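Uncharacterized protein (Methanocella paludicola, PDB 5DMP) probably removes 3'-terminal blocking groups, as a phosphoesterase, from DNA ends during archaeal repair of double-strand breaks by end joining. Local coordinates at residues A[3-9]-A[19-23]; A[27-33]-A[47-53]; A[72-76]-A[160-166]; A[101-107]-A[119-123]. All blocks are in the same frame, centred on the assembly; numbering follows the deposited sequence.

Interaction 1 of 4, residues A[3-9]-A[19-23]; sequences HPIYVIQ and DLRLE. With VN4 (oxido(dioxo)vanadium), chain J.
His3 ND1 opens the contact by donating to Glu23 OE1 at 2.7 Å, in the plane of the imidazole and on the syn lone pair of the oxygen; ring and carboxylate stand 81° apart. The same OE1 takes Ile5 N on its anti side, so two donors grip one carboxylate oxygen. Glu23 gets there by a fully extended side chain, with CG anti to the backbone N (chi1 180°). Beyond this the strands pair antiparallel as a beta hairpin, strand 5-12 with strand 16-24. Tyr6 meets Leu20 CD1 at its ring edge, 3.7 Å from CE1, while its hydroxyl bonds to Asp78. Val7 lies alongside Arg21, CG1 at 3.6 Å from CB, and Ile8 CG1 shares Leu20 CD1 with the tyrosine. At Gln9 the contact turns polar: OE1 receives Arg21 NE at 2.7 Å, almost straight along its C=O axis, and NH2 at 3.1 Å from above the amide plane. The amide stands nearly upright (85°) to the guanidinium, whose NH1 is held by Ser30. Replacing Arg21 with a leucine would probably leave the buried Gln9 OE1 without either donor and strip positive charge from the oxido(dioxo)vanadium pocket. Gln9 thus acts in the second shell: it helps, with Ser30, to fix the rotation of an arginine whose NH2 comes to 3.6 Å from O3 of the vanadium group, a placement consistent with steadying a phosphate-like anion.

Interaction 2 of 4, residues A[27-33]-A[47-53]; sequences VLKSWAV and AMPTEDH. With VN4 (oxido(dioxo)vanadium), chain J.
Leu28 O is gripped from opposite faces of its carbonyl plane, by His53 N at 3.0 Å across the strands and by Ser30 OG within its own strand. The return bond, Leu28 N to His53 O, completes a hydrogen-bonded antiparallel pair at this end of the beta hairpin. His53 belongs to the oxido(dioxo)vanadium pocket: ND1 donates to Glu51 O, nearly in the ring plane, which fixes the imidazole's rotation and turns NE2 to O1 of the vanadium group at 2.7 Å in an almost linear bond (177°). Lys29 starts out away from the partner strand, but bends at chi2 and chi3 (-59° and -60°) bring NZ back to Asp52 OD1 at 2.9 Å, on the syn side of the carboxylate. A methionine in place of Lys29 would probably leave the Asp52 carboxylate without its charged mate and freer to turn. One water also binds Asp52 OD1, while accepting from Ser30 N and donating to Thr50 O, and so bridges the strands where they spread. Farther along, Trp31 CD1 rests 3.8 Å from Ala47 CB, with Pro49 beside it, and Ala32 and Met48 exchange two backbone bonds. Strand 27-33 has strand 16-24 as its other neighbour, strand 45-53 pairs onward with strand 132-136, and Trp31 meets Trp132 of that strand edge-to-face.

Interaction 3 of 4, residues A[72-76]-A[160-166]; sequences GTVMV and RTMDEIA. With EDO (1,2-ethanediol), chain B.
Strand 72-76 and the first turn of helix 162-166 run at 120° to each other, their axes 8.1 Å apart at closest approach, and side chains make most of the contact between them. Thr73 and Met75 both point toward the helix. Thr73 CG2, set anti to the backbone N, fits against Ile165 CG2 at 3.6 Å and against SD of Met162, which runs past it the other way, while OG1 faces Ala166 CB. Met162 doubles back at chi2 and chi3 (80° and 37°), bringing its CE over Met75 CB and up to Met75 CE; the two methyls are modelled only 3.2 Å apart, too close to be taken at face value, so the exact placing of the Met162 methyl is doubtful. Ile165 comes in at about a right angle to Met75, CD1 on CB at 3.6 Å. The C-terminal helix thus packs on the first residues of strand 72-84, whose Val74 points the other way and touches the oxido(dioxo)vanadium. A capping box starts the helix: Thr161 OG1 accepts from Glu164 N at 3.0 Å, and Glu164 OE1 accepts from Thr161 N at 2.9 Å, from above the carboxylate plane. An ethanediol, probably from the crystallisation liquor, takes Met162 N at 2.8 Å and Asp163 N on its two oxygens. Ile165 CG1 lies over the rim of one face of the Arg160 guanidinium, which makes a salt bridge with Glu61 beyond the segments.

Interaction 4 of 4, residues A[101-107]-A[119-123]; sequences YDQGKIE and YALIR
Ile106 and Leu121 form the hydrogen-bonded pair of an antiparallel beta hairpin, strand 105-111 with strand 118-123, entered from helix 97-103 through a Schellman motif at Gly104. These two side chains make the tight part. Ile106 CB and Leu121 CB are 3.9 Å apart, and both chains run together into a buried layer where Trp31 touches them. Their backbones exchange two bonds, Ile106 N to Leu121 O at 2.9 Å and Leu121 N to Ile106 O at 2.8 Å. The other face is looser: Ile122 CD1 reaches Lys105 CG at 3.8 Å, but the extended lysine then leads away, and Glu107 CG lies 4.4 Å from Ala120 CB. At the helix end the exposed Arg123 folds back over the turn. A bend at chi3 (59°) lays its guanidinium flat against Gly104, whose CA sits 3.6 Å above the centre of the plane. With positive phi, Gly104 also brings this CA up against Arg123 CB, at 3.5 Å. The positive guanidinium probably suits the carbonyl end of the helix: NH1 makes a weak bond to Tyr101 O, and NH2 donates nearly straight (167°) to Asp102 O at 2.9 Å, in the guanidinium plane.

Interactions 1, 2 and 4 pair hairpin strands of one curled sheet, the last also taking in a helix end, and interaction 3 lays the C-terminal helix against strand 72-84 of it. Interaction 1 is the most buried; 16-24 and 27-33 are neighbouring strands, so Leu20 and Leu22 bond through their backbones to Trp31 and Lys29 of interaction 2. These two contacts share the oxido(dioxo)vanadium and the polar chemistry around it. Interaction 4 closes the hydrophobic side, where Leu121 touches Leu20, Leu22 and Trp31, and Tyr101 packs on Lys29. Interaction 3, at the far side about 30 Å from interaction 4 between centres, joins its segments by apolar side chains, yet Val74 and Met75 still touch Gln9.

Interaction 1 of 4, residues A[3-9]-A[19-23]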
# COMPACT_ATOMS: atom_id res chain seq x y z
N HIS A 3 0.27 -14.24 6.69
CA HIS A 3 0.17 -13.10 7.63
C HIS A 3 1.52 -12.42 7.93
O HIS A 3 2.54 -13.14 7.89
CB HIS A 3 -0.67 -13.48 8.88
CG HIS A 3 -2.09 -13.82 8.51
ND1 HIS A 3 -3.07 -12.85 8.38
CD2 HIS A 3 -2.67 -15.00 8.19
CE1 HIS A 3 -4.20 -13.42 8.00
NE2 HIS A 3 -3.99 -14.73 7.87
N PRO A 4 1.49 -11.29 8.65
CA PRO A 4 0.65 -10.16 8.36
C PRO A 4 0.54 -9.77 6.92
O PRO A 4 1.52 -9.71 6.22
CB PRO A 4 1.16 -9.08 9.29
CG PRO A 4 2.68 -9.33 9.31
CD PRO A 4 2.86 -10.82 9.02
N ILE A 5 -0.69 -9.59 6.49
CA ILE A 5 -0.96 -9.24 5.11
C ILE A 5 -0.50 -7.83 4.77
O ILE A 5 -0.70 -6.89 5.55
CB ILE A 5 -2.49 -9.34 4.88
CG1 ILE A 5 -2.88 -10.80 4.77
CG2 ILE A 5 -3.00 -8.66 3.58
CD1 ILE A 5 -4.36 -10.87 5.12
N TYR A 6 0.06 -7.70 3.56
CA TYR A 6 0.27 -6.40 2.83
C TYR A 6 -0.54 -6.59 1.54
O TYR A 6 -0.52 -7.69 0.89
CB TYR A 6 1.79 -6.27 2.55
CG TYR A 6 2.07 -5.71 1.20
CD1 TYR A 6 1.77 -4.34 0.93
CD2 TYR A 6 2.62 -6.50 0.19
CE1 TYR A 6 1.98 -3.80 -0.35
CE2 TYR A 6 2.83 -5.97 -1.12
CZ TYR A 6 2.53 -4.62 -1.38
OH TYR A 6 2.76 -4.11 -2.65
N VAL A 7 -1.30 -5.57 1.16
CA VAL A 7 -2.01 -5.59 -0.13
C VAL A 7 -2.07 -4.17 -0.69
O VAL A 7 -2.13 -3.19 0.07
CB VAL A 7 -3.45 -6.17 0.07
CG1 VAL A 7 -4.24 -5.37 1.13
CG2 VAL A 7 -4.20 -6.29 -1.30
N ILE A 8 -2.06 -4.06 -2.01
CA ILE A 8 -2.40 -2.82 -2.67
C ILE A 8 -3.51 -3.16 -3.65
O ILE A 8 -3.37 -4.08 -4.51
CB ILE A 8 -1.20 -2.24 -3.49
CG1 ILE A 8 -0.11 -1.73 -2.47
CG2 ILE A 8 -1.74 -1.10 -4.40
CD1 ILE A 8 1.22 -1.17 -3.08
N GLN A 9 -4.59 -2.40 -3.56
CA GLN A 9 -5.65 -2.53 -4.57
C GLN A 9 -5.58 -1.31 -5.47
O GLN A 9 -5.40 -0.19 -4.98
CB GLN A 9 -6.99 -2.66 -3.90
CG GLN A 9 -7.23 -4.12 -3.43
CD GLN A 9 -8.09 -4.26 -2.22
OE1 GLN A 9 -7.94 -3.56 -1.20
NE2 GLN A 9 -9.00 -5.26 -2.27
N ASP A 19 -4.90 1.79 -3.15
CA ASP A 19 -5.14 1.72 -1.70
C ASP A 19 -4.12 0.78 -1.17
O ASP A 19 -4.08 -0.42 -1.54
CB ASP A 19 -6.53 1.16 -1.43
CG ASP A 19 -7.60 2.13 -1.88
OD1 ASP A 19 -7.56 3.24 -1.32
OD2 ASP A 19 -8.40 1.78 -2.79
N LEU A 20 -3.29 1.28 -0.26
CA LEU A 20 -2.32 0.43 0.40
C LEU A 20 -2.87 -0.04 1.76
O LEU A 20 -3.41 0.78 2.51
CB LEU A 20 -1.04 1.27 0.73
CG LEU A 20 -0.07 0.64 1.70
CD1 LEU A 20 0.65 -0.58 1.01
CD2 LEU A 20 0.97 1.72 2.04
N ARG A 21 -2.69 -1.33 2.11
CA ARG A 21 -3.20 -1.75 3.45
C ARG A 21 -2.23 -2.68 4.11
O ARG A 21 -1.54 -3.50 3.47
CB ARG A 21 -4.60 -2.50 3.28
CG ARG A 21 -5.47 -1.95 2.21
CD ARG A 21 -6.89 -2.68 2.27
NE ARG A 21 -7.67 -2.26 1.13
CZ ARG A 21 -8.39 -1.15 1.03
NH1 ARG A 21 -8.48 -0.27 2.04
NH2 ARG A 21 -9.01 -0.90 -0.07
N LEU A 22 -2.11 -2.53 5.42
CA LEU A 22 -1.23 -3.39 6.13
C LEU A 22 -2.01 -3.96 7.35
O LEU A 22 -2.61 -3.18 8.13
CB LEU A 22 -0.03 -2.59 6.75
CG LEU A 22 0.89 -1.91 5.70
CD1 LEU A 22 1.85 -0.99 6.46
CD2 LEU A 22 1.65 -3.01 4.92
N GLU A 23 -1.87 -5.25 7.56
CA GLU A 23 -2.58 -5.90 8.71
C GLU A 23 -1.93 -5.55 10.03
O GLU A 23 -0.72 -5.83 10.23
CB GLU A 23 -2.54 -7.37 8.50
CG GLU A 23 -3.25 -8.11 9.66
CD GLU A 23 -3.20 -9.62 9.52
OE1 GLU A 23 -2.77 -10.19 8.48
OE2 GLU A 23 -3.68 -10.27 10.48
V VN4 J . -12.22 0.72 -0.53
O1 VN4 J . -13.70 0.16 0.55
O2 VN4 J . -12.24 -0.34 -2.15
O3 VN4 J . -11.03 2.09 0.04

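Interaction 2 of 4, residues A[27-33]-A[47-53]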
# COMPACT_ATOMS: atom_id res chain seq x y z
N VAL A 27 -7.06 -5.83 11.88
CA VAL A 27 -7.77 -5.21 10.74
C VAL A 27 -6.70 -4.84 9.67
O VAL A 27 -5.53 -5.00 9.95
CB VAL A 27 -8.51 -3.91 11.11
CG1 VAL A 27 -9.66 -4.21 12.12
CG2 VAL A 27 -7.58 -2.84 11.62
N LEU A 28 -7.13 -4.29 8.55
CA LEU A 28 -6.19 -3.78 7.55
C LEU A 28 -6.20 -2.25 7.69
O LEU A 28 -7.18 -1.59 7.32
CB LEU A 28 -6.73 -4.17 6.14
CG LEU A 28 -6.73 -5.69 5.89
CD1 LEU A 28 -7.20 -6.00 4.44
CD2 LEU A 28 -5.40 -6.39 6.12
N LYS A 29 -5.13 -1.67 8.24
CA LYS A 29 -4.97 -0.22 8.26
C LYS A 29 -4.69 0.25 6.83
O LYS A 29 -3.89 -0.39 6.14
CB LYS A 29 -3.73 0.15 9.16
CG LYS A 29 -3.72 -0.36 10.60
CD LYS A 29 -4.94 0.13 11.40
CE LYS A 29 -4.98 1.64 11.47
NZ LYS A 29 -6.11 1.95 12.42
N SER A 30 -5.35 1.33 6.38
CA SER A 30 -5.46 1.59 4.96
C SER A 30 -5.07 3.04 4.68
O SER A 30 -5.37 3.93 5.47
CB SER A 30 -6.90 1.36 4.50
OG SER A 30 -7.20 -0.04 4.70
N TRP A 31 -4.52 3.27 3.50
CA TRP A 31 -4.22 4.61 3.01
C TRP A 31 -4.56 4.66 1.54
O TRP A 31 -4.30 3.68 0.79
CB TRP A 31 -2.72 4.89 3.14
CG TRP A 31 -2.13 5.03 4.53
CD1 TRP A 31 -1.82 6.24 5.18
CD2 TRP A 31 -1.69 3.98 5.41
NE1 TRP A 31 -1.25 5.96 6.41
CE2 TRP A 31 -1.16 4.60 6.59
CE3 TRP A 31 -1.70 2.56 5.35
CZ2 TRP A 31 -0.63 3.85 7.68
CZ3 TRP A 31 -1.23 1.84 6.41
CH2 TRP A 31 -0.72 2.48 7.61
N ALA A 32 -5.07 5.80 1.08
CA ALA A 32 -5.24 5.98 -0.36
C ALA A 32 -3.98 6.66 -0.91
O ALA A 32 -3.56 7.70 -0.38
CB ALA A 32 -6.47 6.85 -0.64
N VAL A 33 -3.43 6.10 -1.97
CA VAL A 33 -2.17 6.60 -2.52
C VAL A 33 -2.44 6.98 -3.96
O VAL A 33 -2.40 6.12 -4.86
CB VAL A 33 -1.03 5.52 -2.40
CG1 VAL A 33 0.29 6.11 -2.95
CG2 VAL A 33 -0.90 5.10 -0.91
N ALA A 47 0.01 9.69 1.06
CA ALA A 47 -0.77 8.49 1.47
C ALA A 47 -1.79 9.03 2.46
O ALA A 47 -1.44 9.50 3.54
CB ALA A 47 0.13 7.44 2.16
N MET A 48 -3.04 9.04 2.05
CA MET A 48 -4.12 9.60 2.89
C MET A 48 -4.86 8.46 3.64
O MET A 48 -5.47 7.61 2.99
CB MET A 48 -5.10 10.36 1.98
CG MET A 48 -4.72 11.85 1.71
SD MET A 48 -3.10 12.14 0.97
CE MET A 48 -3.33 11.31 -0.60
N PRO A 49 -4.83 8.46 4.97
CA PRO A 49 -5.51 7.43 5.77
C PRO A 49 -6.99 7.30 5.43
O PRO A 49 -7.70 8.30 5.20
CB PRO A 49 -5.35 7.87 7.20
CG PRO A 49 -4.23 8.88 7.17
CD PRO A 49 -4.23 9.49 5.82
N THR A 50 -7.43 6.05 5.32
CA THR A 50 -8.83 5.78 5.06
C THR A 50 -9.31 4.82 6.13
O THR A 50 -8.60 4.47 7.09
CB THR A 50 -9.06 5.21 3.63
OG1 THR A 50 -8.33 3.99 3.51
CG2 THR A 50 -8.56 6.20 2.58
N GLU A 51 -10.54 4.36 6.00
CA GLU A 51 -11.08 3.49 7.02
C GLU A 51 -10.36 2.19 7.15
O GLU A 51 -10.01 1.53 6.11
CB GLU A 51 -12.51 3.07 6.55
CG GLU A 51 -13.60 4.04 6.78
CD GLU A 51 -13.68 4.51 8.21
OE1 GLU A 51 -13.90 3.68 9.12
OE2 GLU A 51 -13.52 5.72 8.39
N ASP A 52 -10.31 1.67 8.38
CA ASP A 52 -9.86 0.31 8.56
C ASP A 52 -10.75 -0.66 7.77
O ASP A 52 -11.96 -0.42 7.67
CB ASP A 52 -9.94 -0.14 10.02
CG ASP A 52 -9.00 0.62 10.92
OD1 ASP A 52 -8.17 1.45 10.45
OD2 ASP A 52 -9.12 0.38 12.13
N HIS A 53 -10.16 -1.70 7.20
CA HIS A 53 -10.93 -2.72 6.41
C HIS A 53 -10.79 -4.07 7.09
O HIS A 53 -9.82 -4.33 7.77
CB HIS A 53 -10.44 -2.76 4.95
CG HIS A 53 -11.05 -1.70 4.10
ND1 HIS A 53 -10.87 -0.34 4.35
CD2 HIS A 53 -11.91 -1.78 3.06
CE1 HIS A 53 -11.57 0.36 3.46
NE2 HIS A 53 -12.19 -0.50 2.66
V VN4 J . -12.22 0.72 -0.53
O1 VN4 J . -13.70 0.16 0.55
O2 VN4 J . -12.24 -0.34 -2.15
O3 VN4 J . -11.03 2.09 0.04
O HOH W 1 -7.06 2.53 8.39

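Interaction 3 of 4, residues A[72-76]-A[160-166]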
# COMPACT_ATOMS: atom_id res chain seq x y z
N GLY A 72 -16.80 1.93 -7.86
CA GLY A 72 -15.89 1.73 -9.01
C GLY A 72 -15.30 0.31 -9.07
O GLY A 72 -15.91 -0.66 -8.54
N THR A 73 -14.17 0.19 -9.75
CA THR A 73 -13.57 -1.14 -10.03
C THR A 73 -12.37 -1.28 -9.14
O THR A 73 -11.60 -0.37 -9.03
CB THR A 73 -13.08 -1.22 -11.47
OG1 THR A 73 -14.16 -0.87 -12.33
CG2 THR A 73 -12.69 -2.67 -11.80
N VAL A 74 -12.24 -2.44 -8.51
CA VAL A 74 -11.18 -2.71 -7.57
C VAL A 74 -10.40 -3.91 -8.08
O VAL A 74 -10.98 -4.98 -8.33
CB VAL A 74 -11.74 -3.07 -6.19
CG1 VAL A 74 -10.62 -3.40 -5.19
CG2 VAL A 74 -12.62 -1.90 -5.70
N MET A 75 -9.10 -3.71 -8.23
CA MET A 75 -8.19 -4.76 -8.65
C MET A 75 -7.23 -5.07 -7.53
O MET A 75 -6.72 -4.14 -6.89
CB MET A 75 -7.36 -4.23 -9.85
CG MET A 75 -6.13 -5.11 -10.12
SD MET A 75 -4.99 -4.39 -11.33
CE MET A 75 -6.04 -4.31 -12.80
N VAL A 76 -6.92 -6.34 -7.29
CA VAL A 76 -5.89 -6.66 -6.31
C VAL A 76 -4.60 -6.56 -7.09
O VAL A 76 -4.26 -7.43 -7.90
CB VAL A 76 -6.07 -8.07 -5.65
CG1 VAL A 76 -4.89 -8.33 -4.71
CG2 VAL A 76 -7.39 -8.02 -4.84
N ARG A 160 -6.04 -10.22 -14.85
CA ARG A 160 -6.98 -9.32 -15.57
C ARG A 160 -6.56 -7.87 -15.61
O ARG A 160 -5.96 -7.35 -14.63
CB ARG A 160 -8.42 -9.41 -15.03
CG ARG A 160 -9.09 -10.74 -15.41
CD ARG A 160 -10.50 -10.87 -14.82
NE ARG A 160 -10.50 -10.80 -13.35
CZ ARG A 160 -11.61 -10.72 -12.61
NH1 ARG A 160 -12.85 -10.76 -13.18
NH2 ARG A 160 -11.46 -10.61 -11.30
N THR A 161 -6.98 -7.18 -16.67
CA THR A 161 -6.88 -5.74 -16.70
C THR A 161 -8.04 -5.12 -15.90
O THR A 161 -9.02 -5.79 -15.59
CB THR A 161 -7.00 -5.17 -18.13
OG1 THR A 161 -8.32 -5.50 -18.64
CG2 THR A 161 -5.89 -5.72 -19.03
N MET A 162 -7.93 -3.80 -15.64
CA MET A 162 -9.05 -3.08 -15.00
C MET A 162 -10.34 -3.19 -15.82
O MET A 162 -11.39 -3.45 -15.28
CB MET A 162 -8.64 -1.61 -14.69
CG MET A 162 -9.65 -0.94 -13.74
SD MET A 162 -9.26 -1.49 -12.02
CE MET A 162 -7.54 -1.56 -12.00
N ASP A 163 -10.25 -3.07 -17.14
CA ASP A 163 -11.50 -3.15 -17.93
C ASP A 163 -12.10 -4.57 -17.94
O ASP A 163 -13.31 -4.72 -17.87
CB ASP A 163 -11.23 -2.69 -19.37
CG ASP A 163 -12.52 -2.69 -20.22
OD1 ASP A 163 -13.58 -2.22 -19.74
OD2 ASP A 163 -12.48 -3.20 -21.37
N GLU A 164 -11.25 -5.61 -17.94
CA GLU A 164 -11.78 -6.96 -17.74
C GLU A 164 -12.50 -7.19 -16.42
O GLU A 164 -13.58 -7.86 -16.39
CB GLU A 164 -10.70 -8.04 -17.93
CG GLU A 164 -10.30 -8.15 -19.39
CD GLU A 164 -8.90 -8.76 -19.64
OE1 GLU A 164 -8.09 -8.92 -18.71
OE2 GLU A 164 -8.59 -9.02 -20.84
N ILE A 165 -11.94 -6.62 -15.33
CA ILE A 165 -12.61 -6.73 -14.03
C ILE A 165 -13.98 -5.97 -14.08
O ILE A 165 -14.99 -6.52 -13.68
CB ILE A 165 -11.73 -6.20 -12.85
CG1 ILE A 165 -10.46 -7.08 -12.77
CG2 ILE A 165 -12.47 -6.21 -11.50
CD1 ILE A 165 -9.41 -6.38 -11.91
N ALA A 166 -13.98 -4.76 -14.61
CA ALA A 166 -15.22 -3.92 -14.72
C ALA A 166 -16.28 -4.71 -15.55
O ALA A 166 -17.43 -4.81 -15.13
CB ALA A 166 -14.90 -2.55 -15.34
C1 EDO B . -6.34 -1.47 -18.51
O1 EDO B . -7.77 -1.76 -18.55
C2 EDO B . -5.81 -1.20 -17.11
O2 EDO B . -5.60 -2.40 -16.31

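Interaction 4 of 4, residues A[101-107]-A[119-123]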
# COMPACT_ATOMS: atom_id res chain seq x y z
N TYR A 101 2.87 2.61 14.18
CA TYR A 101 1.77 3.33 13.59
C TYR A 101 1.39 4.52 14.50
O TYR A 101 1.25 5.67 14.03
CB TYR A 101 0.55 2.40 13.46
CG TYR A 101 -0.65 3.09 12.89
CD1 TYR A 101 -1.58 3.80 13.70
CD2 TYR A 101 -0.92 2.98 11.54
CE1 TYR A 101 -2.69 4.42 13.13
CE2 TYR A 101 -2.04 3.57 10.96
CZ TYR A 101 -2.90 4.30 11.75
OH TYR A 101 -3.93 4.86 11.04
N ASP A 102 1.23 4.21 15.81
CA ASP A 102 0.93 5.27 16.81
C ASP A 102 1.95 6.39 16.78
O ASP A 102 1.57 7.53 16.80
CB ASP A 102 0.76 4.70 18.22
CG ASP A 102 -0.50 3.85 18.35
OD1 ASP A 102 -1.43 3.99 17.52
OD2 ASP A 102 -0.56 3.02 19.29
N GLN A 103 3.23 6.07 16.66
CA GLN A 103 4.25 7.12 16.54
C GLN A 103 4.31 7.84 15.17
O GLN A 103 4.97 8.88 15.04
CB GLN A 103 5.62 6.56 16.93
CG GLN A 103 6.80 7.55 16.81
CD GLN A 103 8.15 6.92 17.15
OE1 GLN A 103 8.63 6.05 16.44
NE2 GLN A 103 8.77 7.35 18.26
N GLY A 104 3.63 7.33 14.14
CA GLY A 104 3.66 7.99 12.81
C GLY A 104 4.95 7.70 12.03
O GLY A 104 5.35 8.49 11.15
N LYS A 105 5.60 6.57 12.34
CA LYS A 105 6.81 6.16 11.61
C LYS A 105 6.84 4.65 11.42
O LYS A 105 7.17 3.88 12.33
CB LYS A 105 8.09 6.66 12.34
CG LYS A 105 9.40 6.22 11.68
CD LYS A 105 10.52 6.92 12.46
CE LYS A 105 11.89 6.45 12.04
NZ LYS A 105 12.85 7.21 12.89
N ILE A 106 6.48 4.22 10.21
CA ILE A 106 6.42 2.79 9.96
C ILE A 106 7.51 2.48 8.92
O ILE A 106 7.60 3.17 7.87
CB ILE A 106 5.02 2.44 9.33
CG1 ILE A 106 3.87 2.65 10.36
CG2 ILE A 106 5.01 1.01 8.75
CD1 ILE A 106 2.45 2.66 9.72
N GLU A 107 8.35 1.51 9.24
CA GLU A 107 9.37 1.00 8.27
C GLU A 107 9.23 -0.48 8.14
O GLU A 107 9.41 -1.21 9.13
CB GLU A 107 10.79 1.36 8.76
CG GLU A 107 10.88 2.89 8.91
CD GLU A 107 12.18 3.40 9.56
OE1 GLU A 107 12.80 2.66 10.35
OE2 GLU A 107 12.59 4.55 9.22
N TYR A 119 10.18 -0.10 2.65
CA TYR A 119 9.35 1.07 2.40
C TYR A 119 9.00 1.71 3.75
O TYR A 119 8.94 1.03 4.79
CB TYR A 119 8.00 0.75 1.67
CG TYR A 119 8.22 0.48 0.20
CD1 TYR A 119 8.68 -0.76 -0.23
CD2 TYR A 119 7.96 1.50 -0.73
CE1 TYR A 119 8.91 -1.00 -1.59
CE2 TYR A 119 8.18 1.28 -2.09
CZ TYR A 119 8.66 0.05 -2.48
OH TYR A 119 8.88 -0.19 -3.82
N ALA A 120 8.89 3.04 3.69
CA ALA A 120 8.53 3.86 4.90
C ALA A 120 7.17 4.55 4.69
O ALA A 120 6.83 5.04 3.58
CB ALA A 120 9.59 4.90 5.20
N LEU A 121 6.45 4.69 5.80
CA LEU A 121 5.19 5.47 5.85
C LEU A 121 5.39 6.45 7.03
O LEU A 121 5.58 5.98 8.14
CB LEU A 121 4.00 4.56 6.21
CG LEU A 121 3.31 3.96 5.01
CD1 LEU A 121 2.43 2.82 5.56
CD2 LEU A 121 2.48 5.01 4.26
N ILE A 122 5.38 7.75 6.73
CA ILE A 122 5.75 8.75 7.79
C ILE A 122 4.59 9.70 7.97
O ILE A 122 4.20 10.38 7.00
CB ILE A 122 7.00 9.60 7.34
CG1 ILE A 122 8.20 8.65 7.11
CG2 ILE A 122 7.35 10.68 8.43
CD1 ILE A 122 8.59 7.87 8.36
N ARG A 123 4.07 9.84 9.23
CA ARG A 123 2.89 10.70 9.40
C ARG A 123 3.31 12.18 9.37
O ARG A 123 4.39 12.51 9.84
CB ARG A 123 2.16 10.40 10.69
CG ARG A 123 0.93 11.27 10.78
CD ARG A 123 0.06 10.76 11.91
NE ARG A 123 0.82 10.81 13.13
CZ ARG A 123 0.80 9.83 14.02
NH1 ARG A 123 0.09 8.71 13.79
NH2 ARG A 123 1.52 9.95 15.13